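SusD superfamily protein (Bacteroides vulgatus ATCC 8482, PDB 3JQ0) probably binds nutrients, most likely glycans, at the bacterial outer membrane as a SusD-family protein. Local coordinates at residues F31-P36 against R448-R453; Y171-G176 against A220-V225; E236-K241 against L356-I361; R363-L368 against R440-E445. All coordinates share one frame; numbering follows the deposited sequence.

Contact 1: F31-P36 against R448-R453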
# COMPACT_ATOMS: atom_id res chain seq x y z
N PHE A 31 -0.98 -5.36 1.79
CA PHE A 31 -0.84 -4.55 2.98
C PHE A 31 0.21 -5.09 3.93
O PHE A 31 1.10 -4.37 4.37
CB PHE A 31 -2.19 -4.37 3.68
CG PHE A 31 -2.09 -3.83 5.08
CD1 PHE A 31 -1.78 -2.49 5.33
CD2 PHE A 31 -2.27 -4.70 6.15
CE1 PHE A 31 -1.70 -2.06 6.66
CE2 PHE A 31 -2.18 -4.26 7.45
CZ PHE A 31 -1.88 -2.94 7.70
N LEU A 32 0.10 -6.38 4.26
CA LEU A 32 1.01 -6.97 5.22
C LEU A 32 2.46 -6.92 4.76
O LEU A 32 3.37 -6.70 5.58
CB LEU A 32 0.64 -8.43 5.51
CG LEU A 32 -0.69 -8.70 6.26
CD1 LEU A 32 -0.85 -10.23 6.40
CD2 LEU A 32 -0.78 -7.96 7.57
N LEU A 33 2.69 -7.16 3.47
CA LEU A 33 4.03 -7.14 2.95
C LEU A 33 4.60 -5.73 2.94
O LEU A 33 5.82 -5.56 3.12
CB LEU A 33 4.04 -7.70 1.51
CG LEU A 33 3.78 -9.21 1.41
CD1 LEU A 33 3.66 -9.59 -0.06
CD2 LEU A 33 4.89 -10.00 2.08
N GLY A 34 3.76 -4.72 2.74
CA GLY A 34 4.27 -3.39 2.50
C GLY A 34 4.29 -2.43 3.66
O GLY A 34 4.91 -1.37 3.54
N GLU A 35 3.68 -2.79 4.82
CA GLU A 35 3.50 -1.83 5.90
C GLU A 35 3.88 -2.27 7.32
O GLU A 35 4.72 -1.61 7.94
CB GLU A 35 2.14 -1.15 5.81
CG GLU A 35 1.80 -0.23 6.94
CD GLU A 35 0.53 0.59 6.70
OE1 GLU A 35 0.22 0.86 5.53
OE2 GLU A 35 -0.14 0.98 7.69
N PRO A 36 3.27 -3.32 7.90
CA PRO A 36 3.39 -3.52 9.35
C PRO A 36 4.72 -3.94 9.92
O PRO A 36 4.83 -3.92 11.15
CB PRO A 36 2.29 -4.53 9.69
CG PRO A 36 1.33 -4.46 8.57
CD PRO A 36 2.17 -4.15 7.37
N ARG A 448 4.85 1.88 3.91
CA ARG A 448 5.94 2.34 4.75
C ARG A 448 7.13 1.40 4.80
O ARG A 448 8.28 1.88 4.81
CB ARG A 448 5.40 2.63 6.16
CG ARG A 448 6.43 3.03 7.19
CD ARG A 448 7.11 4.35 6.94
NE ARG A 448 7.82 4.76 8.13
CZ ARG A 448 8.50 5.91 8.23
NH1 ARG A 448 8.64 6.71 7.21
NH2 ARG A 448 9.02 6.25 9.41
N TRP A 449 6.89 0.09 4.93
CA TRP A 449 8.00 -0.86 4.94
C TRP A 449 8.74 -0.89 3.61
O TRP A 449 9.98 -0.86 3.57
CB TRP A 449 7.50 -2.23 5.37
CG TRP A 449 8.51 -3.34 5.19
CD1 TRP A 449 8.49 -4.28 4.22
CD2 TRP A 449 9.64 -3.64 6.03
NE1 TRP A 449 9.53 -5.17 4.37
CE2 TRP A 449 10.25 -4.82 5.48
CE3 TRP A 449 10.18 -3.08 7.18
CZ2 TRP A 449 11.38 -5.37 6.04
CZ3 TRP A 449 11.29 -3.64 7.74
CH2 TRP A 449 11.87 -4.80 7.16
N TYR A 450 8.02 -0.89 2.51
CA TYR A 450 8.66 -0.86 1.21
C TYR A 450 9.43 0.45 1.02
O TYR A 450 10.48 0.44 0.38
CB TYR A 450 7.63 -1.09 0.11
CG TYR A 450 7.15 -2.50 -0.07
CD1 TYR A 450 7.96 -3.59 0.11
CD2 TYR A 450 5.88 -2.76 -0.58
CE1 TYR A 450 7.56 -4.87 -0.20
CE2 TYR A 450 5.47 -4.03 -0.87
CZ TYR A 450 6.32 -5.10 -0.75
OH TYR A 450 5.96 -6.38 -1.11
N ASP A 451 8.94 1.57 1.55
CA ASP A 451 9.66 2.85 1.44
C ASP A 451 11.03 2.77 2.07
O ASP A 451 12.05 3.19 1.51
CB ASP A 451 8.88 3.97 2.16
CG ASP A 451 7.57 4.41 1.53
OD1 ASP A 451 7.33 4.10 0.35
OD2 ASP A 451 6.82 5.13 2.26
N ILE A 452 11.09 2.30 3.32
CA ILE A 452 12.35 2.26 4.03
C ILE A 452 13.27 1.20 3.46
O ILE A 452 14.49 1.39 3.36
CB ILE A 452 12.15 2.22 5.57
CG1 ILE A 452 11.53 0.91 6.06
CG2 ILE A 452 11.36 3.45 6.01
CD1 ILE A 452 11.27 0.87 7.56
N ARG A 453 12.71 0.06 3.05
CA ARG A 453 13.49 -0.97 2.39
C ARG A 453 14.14 -0.45 1.10
O ARG A 453 15.32 -0.74 0.84
CB ARG A 453 12.60 -2.16 2.04
CG ARG A 453 12.35 -3.08 3.24
CD ARG A 453 13.46 -4.10 3.41
NE ARG A 453 13.37 -5.15 2.37
CZ ARG A 453 14.32 -5.52 1.53
NH1 ARG A 453 15.50 -4.90 1.50
NH2 ARG A 453 14.07 -6.51 0.69
O HOH W 1 7.93 -7.22 2.43
O HOH W 2 2.09 2.60 4.55
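A helix-end to helix-start junction forms where Gly34, closing helix 27-34 of this mainly helical SusD-family fold, meets Trp449 and Tyr450 in the first turn of helix 448-455. The carbonyl Gly34 O reaches the amides that open the second helix. Trp449 N lies 2.8 Å from Gly34 O, yet at 124° the bond is bent and weak, and Tyr450 N adds a second weak bond. The principle illustrated is that the first-turn amides of a helix, which lack partners within it, can be served by a carbonyl from a distant part of the chain. Lacking a side chain, Gly34 lets the Tyr450 ring lie against its backbone: Gly34 CA sits 3.8 Å from the ring centroid, over one face, a CH-pi contact. With CG beside its own backbone N (chi1 -76°), Tyr450 carries its ring across Gly34 to the preceding residue, where Tyr450 OH lies 3.5 Å from Leu33 CB before bonding to His117 and Ser121. A leucine in place of Tyr450 would probably strip Gly34 CA of its aromatic cover and leave His117 ND1 and Ser121 OG without the hydroxyl they share. Glu35 OE2 bonds to Tyr41, while a water joins the other oxygen to the second helix, 2.7 Å from Glu35 OE1 and 2.9 Å from Arg448 N.

Contact 2: Y171-G176 against A220-V225; sequences YSFKLG and ADVGLV
Phe173 and Ala220 form the close-packed part of a joint between two loops, one running from helix 149-167 to helix 182-199, the other from helix 204-217 to helix 229-233. The outer end of the Phe173 ring does most of the touching. Its CZ atom lies 3.8 Å from Val222 CG1, which meets the ring at its edge and in its plane, while the methyl Ala220 CB, 4.0 Å from Phe173 CZ, comes in obliquely. Phe173 CE2 also approaches the carbonyl Asp221 O, at 3.9 Å. With CG beside the backbone N (chi1 -65°), the ring is carried out of its own loop to these partners. An alanine here would probably open a gap beside Ala220 CB and Val222 CG1 and let the two loops shift against each other. Between 171-176 and 220-225 there is no direct hydrogen bond, although Arg177, just beyond Gly176, supplies one to Asp221 O. The other side is looser and wetter: a water 2.9 Å from Tyr171 O and equally far from Asp221 N bridges the backbones. The carboxylate of the exposed Asp221 bonds through OD2 to a Tris molecule that probably came from the crystallisation liquor. Apolar packing of this kind between interhelical loops, with Phe173 and Asp221 each at the centre of an inverse gamma turn, is consistent with the TPR-like helical fold of the SusD family.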
# COMPACT_ATOMS: atom_id res chain seq x y z
N TYR A 171 -3.52 4.98 -22.99
CA TYR A 171 -3.54 5.21 -21.54
C TYR A 171 -4.94 5.44 -20.97
O TYR A 171 -5.10 5.68 -19.80
CB TYR A 171 -2.70 6.42 -21.23
CG TYR A 171 -1.23 6.15 -21.11
CD1 TYR A 171 -0.44 5.85 -22.22
CD2 TYR A 171 -0.63 6.15 -19.88
CE1 TYR A 171 0.94 5.61 -22.08
CE2 TYR A 171 0.72 5.90 -19.76
CZ TYR A 171 1.51 5.67 -20.84
OH TYR A 171 2.86 5.48 -20.64
N SER A 172 -5.94 5.37 -21.83
CA SER A 172 -7.31 5.33 -21.39
C SER A 172 -7.46 4.21 -20.37
O SER A 172 -6.80 3.17 -20.42
CB SER A 172 -8.22 5.03 -22.58
OG SER A 172 -8.31 3.60 -22.84
N PHE A 173 -8.41 4.35 -19.46
CA PHE A 173 -8.77 3.28 -18.53
C PHE A 173 -9.90 2.53 -19.25
O PHE A 173 -11.07 2.65 -18.90
CB PHE A 173 -9.23 3.86 -17.18
CG PHE A 173 -8.14 4.59 -16.45
CD1 PHE A 173 -7.13 3.88 -15.80
CD2 PHE A 173 -8.10 5.97 -16.38
CE1 PHE A 173 -6.14 4.53 -15.13
CE2 PHE A 173 -7.11 6.62 -15.73
CZ PHE A 173 -6.13 5.89 -15.08
N LYS A 174 -9.51 1.74 -20.25
CA LYS A 174 -10.46 1.08 -21.13
C LYS A 174 -11.42 0.18 -20.37
O LYS A 174 -12.57 0.08 -20.73
CB LYS A 174 -9.74 0.26 -22.20
CG LYS A 174 -10.65 -0.49 -23.19
CD LYS A 174 -9.74 -1.32 -24.11
CE LYS A 174 -10.46 -2.17 -25.15
NZ LYS A 174 -10.36 -3.63 -24.81
N LEU A 175 -10.92 -0.48 -19.32
CA LEU A 175 -11.74 -1.36 -18.50
C LEU A 175 -11.95 -0.80 -17.09
O LEU A 175 -12.35 -1.53 -16.17
CB LEU A 175 -11.12 -2.73 -18.45
CG LEU A 175 -11.05 -3.44 -19.80
CD1 LEU A 175 -10.36 -4.76 -19.67
CD2 LEU A 175 -12.44 -3.68 -20.42
N GLY A 176 -11.69 0.50 -16.94
CA GLY A 176 -11.87 1.19 -15.66
C GLY A 176 -10.61 1.22 -14.80
O GLY A 176 -9.66 0.46 -15.03
N ALA A 220 -2.30 9.71 -18.42
CA ALA A 220 -3.63 9.25 -18.13
C ALA A 220 -4.45 10.42 -17.50
O ALA A 220 -3.92 11.44 -17.07
CB ALA A 220 -3.59 8.04 -17.22
N ASP A 221 -5.75 10.21 -17.41
CA ASP A 221 -6.67 11.17 -16.81
C ASP A 221 -6.64 11.03 -15.29
O ASP A 221 -7.52 10.40 -14.70
CB ASP A 221 -8.05 10.93 -17.37
CG ASP A 221 -9.09 11.87 -16.85
OD1 ASP A 221 -8.73 12.97 -16.40
OD2 ASP A 221 -10.28 11.44 -16.85
N VAL A 222 -5.61 11.60 -14.70
CA VAL A 222 -5.31 11.46 -13.28
C VAL A 222 -4.97 12.83 -12.70
O VAL A 222 -4.41 13.70 -13.37
CB VAL A 222 -4.19 10.44 -13.00
CG1 VAL A 222 -4.73 9.01 -13.34
CG2 VAL A 222 -2.92 10.78 -13.70
N GLY A 223 -5.28 13.00 -11.42
CA GLY A 223 -4.90 14.18 -10.71
C GLY A 223 -5.31 14.02 -9.25
O GLY A 223 -5.98 13.04 -8.88
N LEU A 224 -4.91 14.97 -8.44
CA LEU A 224 -5.27 14.90 -7.02
C LEU A 224 -6.75 15.26 -6.80
O LEU A 224 -7.28 16.20 -7.40
CB LEU A 224 -4.44 15.86 -6.19
CG LEU A 224 -2.94 15.64 -6.12
CD1 LEU A 224 -2.24 16.72 -5.29
CD2 LEU A 224 -2.62 14.23 -5.57
N VAL A 225 -7.40 14.51 -5.94
CA VAL A 225 -8.71 14.90 -5.39
C VAL A 225 -8.44 16.02 -4.38
O VAL A 225 -7.79 15.81 -3.34
CB VAL A 225 -9.40 13.71 -4.72
CG1 VAL A 225 -10.60 14.18 -3.88
CG2 VAL A 225 -9.88 12.68 -5.72
O HOH W 3 -6.72 8.00 -18.99

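Contact 3: E236-K241 against L356-I361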
# COMPACT_ATOMS: atom_id res chain seq x y z
N GLU A 236 -18.66 6.65 -1.58
CA GLU A 236 -19.46 7.34 -2.57
C GLU A 236 -18.68 8.03 -3.65
O GLU A 236 -19.28 8.62 -4.54
CB GLU A 236 -20.38 8.35 -1.90
CG GLU A 236 -21.37 7.66 -0.94
CD GLU A 236 -22.37 6.61 -1.55
OE1 GLU A 236 -22.59 6.57 -2.79
OE2 GLU A 236 -22.98 5.81 -0.74
N ASN A 237 -17.35 8.02 -3.62
CA ASN A 237 -16.54 8.68 -4.62
C ASN A 237 -15.54 7.75 -5.28
O ASN A 237 -14.48 8.17 -5.70
CB ASN A 237 -15.85 9.91 -4.02
CG ASN A 237 -15.26 10.82 -5.06
OD1 ASN A 237 -15.84 11.01 -6.14
ND2 ASN A 237 -14.10 11.42 -4.75
N LYS A 238 -15.89 6.48 -5.38
CA LYS A 238 -15.00 5.51 -5.99
C LYS A 238 -14.59 5.84 -7.41
O LYS A 238 -15.30 6.47 -8.16
CB LYS A 238 -15.66 4.12 -5.99
CG LYS A 238 -15.83 3.58 -4.59
CD LYS A 238 -16.50 2.20 -4.62
CE LYS A 238 -16.58 1.59 -3.25
NZ LYS A 238 -16.66 0.12 -3.28
N LYS A 239 -13.39 5.39 -7.77
CA LYS A 239 -12.88 5.54 -9.14
C LYS A 239 -12.79 7.00 -9.56
O LYS A 239 -12.93 7.35 -10.72
CB LYS A 239 -13.68 4.71 -10.12
CG LYS A 239 -13.54 3.20 -9.85
CD LYS A 239 -14.10 2.27 -10.84
CE LYS A 239 -15.52 2.53 -11.02
NZ LYS A 239 -16.13 1.47 -11.94
N ASN A 240 -12.47 7.83 -8.59
CA ASN A 240 -12.19 9.25 -8.79
C ASN A 240 -10.84 9.41 -9.52
O ASN A 240 -10.12 8.44 -9.77
CB ASN A 240 -12.20 9.98 -7.46
CG ASN A 240 -11.20 9.43 -6.50
OD1 ASN A 240 -10.00 9.51 -6.75
ND2 ASN A 240 -11.68 8.86 -5.37
N LYS A 241 -10.54 10.62 -9.91
CA LYS A 241 -9.38 10.87 -10.79
C LYS A 241 -8.05 10.64 -10.12
O LYS A 241 -7.02 10.57 -10.80
CB LYS A 241 -9.39 12.32 -11.30
CG LYS A 241 -9.33 13.35 -10.17
N LEU A 356 -16.70 -1.75 2.86
CA LEU A 356 -16.86 -2.03 1.43
C LEU A 356 -16.17 -1.01 0.55
O LEU A 356 -16.45 -0.93 -0.63
CB LEU A 356 -18.35 -2.12 1.11
CG LEU A 356 -19.11 -3.21 1.85
CD1 LEU A 356 -20.64 -3.12 1.48
CD2 LEU A 356 -18.59 -4.59 1.54
N ASP A 357 -15.23 -0.24 1.13
CA ASP A 357 -14.45 0.69 0.34
C ASP A 357 -13.59 -0.05 -0.67
O ASP A 357 -13.16 -1.18 -0.43
CB ASP A 357 -13.49 1.50 1.21
CG ASP A 357 -14.21 2.45 2.12
OD1 ASP A 357 -14.90 3.34 1.60
OD2 ASP A 357 -14.01 2.31 3.35
N ASP A 358 -13.31 0.62 -1.79
CA ASP A 358 -12.24 0.16 -2.65
C ASP A 358 -10.89 0.32 -1.95
O ASP A 358 -10.75 1.18 -1.08
CB ASP A 358 -12.20 0.97 -3.97
CG ASP A 358 -13.35 0.65 -4.92
OD1 ASP A 358 -14.15 -0.28 -4.64
OD2 ASP A 358 -13.40 1.37 -5.95
N PHE A 359 -9.92 -0.50 -2.29
CA PHE A 359 -8.59 -0.42 -1.70
C PHE A 359 -7.60 0.09 -2.73
O PHE A 359 -7.29 -0.61 -3.70
CB PHE A 359 -8.10 -1.75 -1.17
CG PHE A 359 -6.77 -1.68 -0.51
CD1 PHE A 359 -6.58 -0.81 0.56
CD2 PHE A 359 -5.70 -2.40 -0.95
CE1 PHE A 359 -5.38 -0.73 1.20
CE2 PHE A 359 -4.47 -2.31 -0.29
CZ PHE A 359 -4.32 -1.45 0.79
N PRO A 360 -7.14 1.34 -2.61
CA PRO A 360 -6.21 1.87 -3.64
C PRO A 360 -4.89 1.13 -3.63
O PRO A 360 -4.36 0.82 -2.58
CB PRO A 360 -6.01 3.33 -3.20
CG PRO A 360 -7.14 3.65 -2.27
CD PRO A 360 -7.44 2.35 -1.57
N ILE A 361 -4.37 0.88 -4.83
CA ILE A 361 -3.02 0.34 -5.04
C ILE A 361 -2.09 1.45 -5.47
O ILE A 361 -1.02 1.68 -4.88
CB ILE A 361 -3.02 -0.86 -6.02
CG1 ILE A 361 -3.86 -2.02 -5.48
CG2 ILE A 361 -1.60 -1.28 -6.37
CD1 ILE A 361 -3.33 -2.66 -4.25
O HOH W 4 -11.83 3.64 -6.01
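The backbones of Lys238 and Asp358 stay well apart, 6.9 Å between Lys238 CA and Asp358 CA, where the loop leading into strand 243-247 passes the residues that precede strand 359-363. Those strands pair as a two-stranded antiparallel sheet, so the two segments enter this small beta element of a largely helical fold from opposite ends. The gap is spanned by side chains, a worked case of one lysine tying down both a carboxylate and a carbonyl. Extended beyond CG, the Lys238 chain runs across the Asp358 carboxylate, with Lys238 CD 3.4 Å from Asp358 OD1 and Lys238 CG 3.6 Å from Asp358 OD2. Its ammonium group then forms a salt bridge, Lys238 NZ to Asp358 OD1 at 2.9 Å, approaching from above the carboxylate plane by 56°. A second bond of the same length joins Lys238 NZ to Leu356 O, close to the line of that carbonyl at 160°. Two acceptors two residues apart thus hold one lysine. Asp358 OD1 has a further partner in the backbone amide of Asn249, which helps to fix the carboxylate. Asn240 ND2 donates to Asn237 O within the loop and to Ile232 O in helix 229-233, tying together the residues that flank Lys238 and Lys239. Lys239 has a left-handed helical backbone conformation and offers its amide to a water. That water sits 2.9 Å from Lys239 N and donates to the remaining carboxylate oxygen, 2.8 Å from Asp358 OD2.

Contact 4: R363-L368 against R440-E445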
# COMPACT_ATOMS: atom_id res chain seq x y z
N ARG A 363 -2.23 5.57 -6.42
CA ARG A 363 -2.90 6.87 -6.40
C ARG A 363 -2.04 7.94 -6.99
O ARG A 363 -0.79 7.83 -6.93
CB ARG A 363 -3.19 7.31 -4.85
CG ARG A 363 -4.23 6.53 -4.18
CD ARG A 363 -4.79 7.18 -3.05
NE ARG A 363 -4.02 7.23 -1.82
CZ ARG A 363 -3.56 8.33 -1.26
NH1 ARG A 363 -3.52 9.51 -1.86
NH2 ARG A 363 -3.10 8.24 -0.03
N TYR A 364 -2.63 9.03 -7.48
CA TYR A 364 -1.83 10.08 -8.05
C TYR A 364 -0.84 10.71 -7.03
O TYR A 364 0.27 11.07 -7.42
CB TYR A 364 -2.69 11.15 -8.71
CG TYR A 364 -1.89 12.11 -9.55
CD1 TYR A 364 -1.26 11.69 -10.69
CD2 TYR A 364 -1.76 13.44 -9.21
CE1 TYR A 364 -0.53 12.57 -11.47
CE2 TYR A 364 -1.04 14.33 -9.99
CZ TYR A 364 -0.42 13.89 -11.12
OH TYR A 364 0.33 14.72 -11.92
N ALA A 365 -1.19 10.81 -5.74
CA ALA A 365 -0.20 11.33 -4.78
C ALA A 365 1.04 10.44 -4.76
O ALA A 365 2.13 10.91 -4.45
CB ALA A 365 -0.78 11.47 -3.39
N ASP A 366 0.85 9.13 -4.97
CA ASP A 366 1.97 8.16 -5.01
C ASP A 366 2.85 8.47 -6.21
O ASP A 366 4.08 8.54 -6.07
CB ASP A 366 1.35 6.74 -5.05
CG ASP A 366 2.31 5.60 -4.78
OD1 ASP A 366 3.48 5.84 -4.43
OD2 ASP A 366 1.82 4.46 -4.89
N CYS A 367 2.25 8.70 -7.38
CA CYS A 367 3.01 9.14 -8.55
C CYS A 367 3.87 10.35 -8.17
O CYS A 367 5.05 10.39 -8.44
CB CYS A 367 2.03 9.46 -9.68
SG CYS A 367 2.79 10.22 -11.13
N LEU A 368 3.25 11.38 -7.62
CA LEU A 368 3.99 12.61 -7.32
C LEU A 368 5.15 12.38 -6.35
O LEU A 368 6.23 12.91 -6.55
CB LEU A 368 3.04 13.70 -6.78
CG LEU A 368 2.01 14.23 -7.77
CD1 LEU A 368 1.18 15.35 -7.07
CD2 LEU A 368 2.65 14.72 -9.08
N ARG A 440 2.74 10.15 6.20
CA ARG A 440 1.52 10.89 6.44
C ARG A 440 0.44 10.56 5.42
O ARG A 440 -0.76 10.57 5.76
CB ARG A 440 1.83 12.40 6.43
CG ARG A 440 2.62 12.84 7.66
CD ARG A 440 3.01 14.30 7.60
NE ARG A 440 3.61 14.71 8.86
CZ ARG A 440 4.32 15.82 9.05
NH1 ARG A 440 4.66 16.59 8.04
NH2 ARG A 440 4.73 16.10 10.28
N GLU A 441 0.80 10.31 4.16
CA GLU A 441 -0.12 10.18 3.07
C GLU A 441 -0.73 8.75 3.01
O GLU A 441 -1.87 8.62 2.55
CB GLU A 441 0.63 10.50 1.76
CG GLU A 441 -0.23 10.56 0.53
CD GLU A 441 -1.29 11.67 0.48
OE1 GLU A 441 -1.08 12.69 1.17
OE2 GLU A 441 -2.27 11.51 -0.32
N PHE A 442 0.01 7.71 3.40
CA PHE A 442 -0.29 6.35 3.02
C PHE A 442 -0.54 5.38 4.17
O PHE A 442 -0.45 4.17 3.99
CB PHE A 442 0.80 5.77 2.08
CG PHE A 442 0.85 6.48 0.74
CD1 PHE A 442 -0.21 6.35 -0.15
CD2 PHE A 442 1.92 7.27 0.39
CE1 PHE A 442 -0.19 7.01 -1.39
CE2 PHE A 442 1.94 7.91 -0.82
CZ PHE A 442 0.87 7.85 -1.67
N MSE A 443 -0.94 5.87 5.35
CA MSE A 443 -1.27 4.93 6.41
C MSE A 443 -2.31 3.95 5.95
O MSE A 443 -3.31 4.34 5.31
CB MSE A 443 -1.79 5.66 7.68
CG MSE A 443 -0.83 6.62 8.30
SE MSE A 443 -1.42 7.23 10.03
CE MSE A 443 -0.92 5.61 11.00
N PHE A 444 -2.13 2.66 6.30
CA PHE A 444 -3.08 1.59 5.96
C PHE A 444 -3.14 1.26 4.46
O PHE A 444 -3.97 0.49 4.05
CB PHE A 444 -4.51 1.85 6.52
CG PHE A 444 -4.49 2.41 7.91
CD1 PHE A 444 -3.95 1.69 8.97
CD2 PHE A 444 -4.91 3.70 8.17
CE1 PHE A 444 -3.83 2.20 10.22
CE2 PHE A 444 -4.81 4.24 9.46
CZ PHE A 444 -4.25 3.47 10.48
N GLU A 445 -2.19 1.78 3.67
CA GLU A 445 -2.13 1.53 2.25
C GLU A 445 -0.94 0.69 1.83
O GLU A 445 -0.75 0.45 0.65
CB GLU A 445 -2.23 2.82 1.44
CG GLU A 445 -3.60 3.50 1.54
CD GLU A 445 -3.61 4.82 0.80
OE1 GLU A 445 -3.73 4.74 -0.45
OE2 GLU A 445 -3.58 5.89 1.45
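A buried salt-bridge network centred on Arg363, at the N-cap position of helix 364-377, joins the start of that helix to Glu441 and Glu445 near the end of helix 430-441. Arg363 grips Glu445 side-on with two nitrogens: Arg363 NE to Glu445 OE1 at 2.9 Å and Arg363 NH2 to Glu445 OE2 at 2.8 Å, each oxygen using its syn lone pair. The guanidinium and that carboxylate are only 20° from coplanar. Glu441 comes in at another edge, its OE2 using the anti lone pair to meet Arg363 NH1 at 2.8 Å. Three nearly straight bonds in the guanidinium plane therefore fix the rotation of the group, illustrating how an interior charge can be oriented and is probably balanced. A bend in the arginine chain at chi3 (-76°) turns NE toward Glu445. One face is covered by Phe442, whose CE1 lies 3.4 Å from Arg363 NH2, although the planes are 44° apart and do not stack in parallel. The tip of the same ring packs on the helix, Phe442 CZ 3.6 Å from Asp366 CB. Lys341 at Glu445, Arg392 at Glu441 and Glu242 at Arg363 extend the network, and the mixed charges probably keep all the groups ionised. Helix 383-394 flanks Arg363, Ala365 and Glu441, helix 229-233 lies against Arg363 and both glutamates, and helix 182-199 touches Asp366, while strand 359-363 leads directly into the site.

Of the four, contact 1 spans the longest separation in sequence, and contacts 2, 3 and 4 follow one another in that order within the loop it closes. These three form a triangle, with contact 3 about 13 Å by centres from each of the others and contacts 2 and 4 about 16 Å apart, and each touches the other two. Gly223 N probably bonds to Lys241 O, Phe359 packs on Phe444, and Tyr364 packs on Val222; strand 359-363 runs into helix 364-377. Contacts 1 and 4, also about 13 Å apart, are linked by consecutive helices 430-441 and 448-455. Contact 1 touches neither contact 2 nor contact 3. A continuous path thus joins surface loops to the buried centre.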